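'Carboxyl esterase 2 (Tuber melanosporum Mel28, PDB 5MIF) is a fungal carboxylesterase of the alpha/beta hydrolase fold, resembling archaeal enzymes, that probably hydrolyses carboxylic esters. Local coordinates at residues A[60-65]-A[123-128]. Sequence-based numbering, arbitrary orientation.
Sequences IRDGYQ and GGPKSY
Asp-62 pushes its carboxylate into the turn formed by 123-128, and three donors take hold of it there. Asp-62 OD2 accepts a bond from Lys-126 N, 2.8 Å away, through the syn lone pair. Asp-62 OD1 takes two bonds. Ser-127 N meets Asp-62 OD1 at 2.8 Å, on the syn side but somewhat out of the carboxylate plane. Ser-127 OG comes to Asp-62 OD1 nearly in line with the C-O bond, at 2.7 Å. With CG anti to the backbone N (chi1 -177°), this torsion carries the carboxylate over to the turn, and the two neighbouring amides hold it by both oxygens. This is the tight end: Asp-62 CG lies 3.4 Å from Gly-124 CA, and a side chain on that glycine would run into OD2. Beside it, Gly-123 N gives a nearly straight bond to Arg-61 O (3.0 Å), while the guanidinium of Arg-61 leads away to the carbonyls of Thr-151 and Val-121. With an alanine here instead of Asp-62, the amides of Lys-126 and Ser-127 and the Ser-127 hydroxyl would probably lose their shared acceptor, leaving the turn less firmly fixed.

Toward solvent the contact loosens. The aliphatic chain of Lys-126 lies against one face of the Tyr-64 ring, CG 4.0 Å from its centroid in a CH-pi contact offset toward the rim, and a water links Tyr-64 OH and Pro-125 O only weakly. Further along, Gln-65 NE2 bonds to Ser-127 O at 2.8 Å in the carbonyl plane, and its amide also bridges to Ser-321 and Asp-323. The whole ties the loop before strand 75-82 to the downstream part of the glycine-rich loop between strand 109-115 and helix 129-139; just upstream in that loop lies the HGGG motif, whose glycines form the oxyanion hole in related alpha/beta hydrolases and probably do so here.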
loop_
_atom_site.group_PDB
_atom_site.type_symbol
_atom_site.label_atom_id
_atom_site.label_comp_id
_atom_site.label_asym_id
_atom_site.label_seq_id
_atom_site.Cartn_x
_atom_site.Cartn_y
_atom_site.Cartn_z
ATOM N N ILE A 60 -17.067 0.458 31.041
ATOM C CA ILE A 60 -16.874 1.379 29.941
ATOM C C ILE A 60 -16.036 0.657 28.891
ATOM O O ILE A 60 -14.910 0.246 29.160
ATOM C CB ILE A 60 -16.204 2.679 30.401
ATOM C CG1 ILE A 60 -17.150 3.438 31.336
ATOM C CG2 ILE A 60 -15.782 3.528 29.205
ATOM C CD1 ILE A 60 -18.548 3.589 30.791
ATOM N N ARG A 61 -16.611 0.463 27.707
ATOM C CA ARG A 61 -15.942 -0.315 26.660
ATOM C C ARG A 61 -15.388 0.576 25.548
ATOM O O ARG A 61 -14.647 0.121 24.670
ATOM C CB ARG A 61 -16.891 -1.350 26.057
ATOM C CG ARG A 61 -17.537 -2.319 27.024
ATOM C CD ARG A 61 -16.528 -3.320 27.560
ATOM N NE ARG A 61 -17.178 -4.298 28.432
ATOM C CZ ARG A 61 -17.749 -5.422 27.999
ATOM N NH1 ARG A 61 -17.717 -5.740 26.706
ATOM N NH2 ARG A 61 -18.334 -6.247 28.855
ATOM N N ASP A 62 -15.760 1.844 25.594
ATOM C CA ASP A 62 -15.357 2.797 24.580
ATOM C C ASP A 62 -14.915 4.122 25.195
ATOM O O ASP A 62 -15.622 4.693 26.027
ATOM C CB ASP A 62 -16.517 3.047 23.617
ATOM C CG ASP A 62 -16.134 3.967 22.490
ATOM O OD1 ASP A 62 -14.994 3.832 22.008
ATOM O OD2 ASP A 62 -16.961 4.814 22.088
ATOM N N GLY A 63 -13.750 4.614 24.779
ATOM C CA GLY A 63 -13.281 5.911 25.235
ATOM C C GLY A 63 -12.257 6.551 24.317
ATOM O O GLY A 63 -11.633 5.879 23.484
ATOM N N TYR A 64 -12.067 7.855 24.489
ATOM C CA TYR A 64 -11.128 8.604 23.666
ATOM C C TYR A 64 -9.712 8.171 23.968
ATOM O O TYR A 64 -9.390 7.811 25.099
ATOM C CB TYR A 64 -11.271 10.108 23.892
ATOM C CG TYR A 64 -12.630 10.651 23.523
ATOM C CD1 TYR A 64 -13.051 10.692 22.201
ATOM C CD2 TYR A 64 -13.489 11.138 24.495
ATOM C CE1 TYR A 64 -14.295 11.194 21.862
ATOM C CE2 TYR A 64 -14.730 11.641 24.166
ATOM C CZ TYR A 64 -15.131 11.672 22.849
ATOM O OH TYR A 64 -16.376 12.175 22.528
ATOM N N GLN A 65 -8.886 8.144 22.932
ATOM C CA GLN A 65 -7.473 7.854 23.098
ATOM C C GLN A 65 -6.703 9.086 23.586
ATOM O O GLN A 65 -5.623 8.949 24.166
ATOM C CB GLN A 65 -6.884 7.324 21.793
ATOM C CG GLN A 65 -7.370 5.932 21.434
ATOM C CD GLN A 65 -6.828 5.449 20.106
ATOM O OE1 GLN A 65 -5.618 5.419 19.897
ATOM N NE2 GLN A 65 -7.722 5.027 19.215
ATOM N N GLY A 123 -14.496 -1.006 21.891
ATOM C CA GLY A 123 -14.569 -0.088 20.774
ATOM C C GLY A 123 -15.915 0.596 20.690
ATOM O O GLY A 123 -16.858 0.219 21.389
ATOM N N GLY A 124 -15.994 1.603 19.827
ATOM C CA GLY A 124 -17.189 2.402 19.645
ATOM C C GLY A 124 -16.741 3.706 19.019
ATOM O O GLY A 124 -15.572 3.829 18.646
ATOM N N PRO A 125 -17.645 4.687 18.916
ATOM C CA PRO A 125 -17.320 5.940 18.223
ATOM C C PRO A 125 -16.155 6.712 18.844
ATOM O O PRO A 125 -15.442 7.394 18.107
ATOM C CB PRO A 125 -18.619 6.746 18.325
ATOM C CG PRO A 125 -19.358 6.148 19.501
ATOM C CD PRO A 125 -19.014 4.690 19.464
ATOM N N LYS A 126 -15.939 6.598 20.153
ATOM C CA LYS A 126 -14.888 7.380 20.813
ATOM C C LYS A 126 -13.497 6.900 20.451
ATOM O O LYS A 126 -12.639 7.685 20.045
ATOM C CB LYS A 126 -15.050 7.354 22.341
ATOM C CG LYS A 126 -16.310 8.031 22.895
ATOM C CD LYS A 126 -16.338 7.905 24.436
ATOM C CE LYS A 126 -17.010 9.085 25.122
ATOM N NZ LYS A 126 -18.437 8.852 25.471
ATOM N N SER A 127 -13.268 5.604 20.607
ATOM C CA SER A 127 -11.959 5.034 20.361
ATOM C C SER A 127 -11.600 5.050 18.886
ATOM O O SER A 127 -10.431 4.920 18.531
ATOM C CB SER A 127 -11.882 3.614 20.916
ATOM O OG SER A 127 -12.982 2.846 20.475
ATOM N N TYR A 128 -12.613 5.174 18.035
ATOM C CA TYR A 128 -12.399 5.171 16.592
ATOM C C TYR A 128 -12.515 6.557 15.974
ATOM O O TYR A 128 -12.571 6.682 14.755
ATOM C CB TYR A 128 -13.372 4.190 15.926
ATOM C CG TYR A 128 -12.800 2.793 15.933
ATOM C CD1 TYR A 128 -12.840 2.012 17.092
ATOM C CD2 TYR A 128 -12.184 2.261 14.798
ATOM C CE1 TYR A 128 -12.295 0.744 17.120
ATOM C CE2 TYR A 128 -11.637 0.981 14.815
ATOM C CZ TYR A 128 -11.695 0.229 15.982
ATOM O OH TYR A 128 -11.143 -1.033 16.014
HETATM O O HOH W 1 -16.585 10.347 19.589
#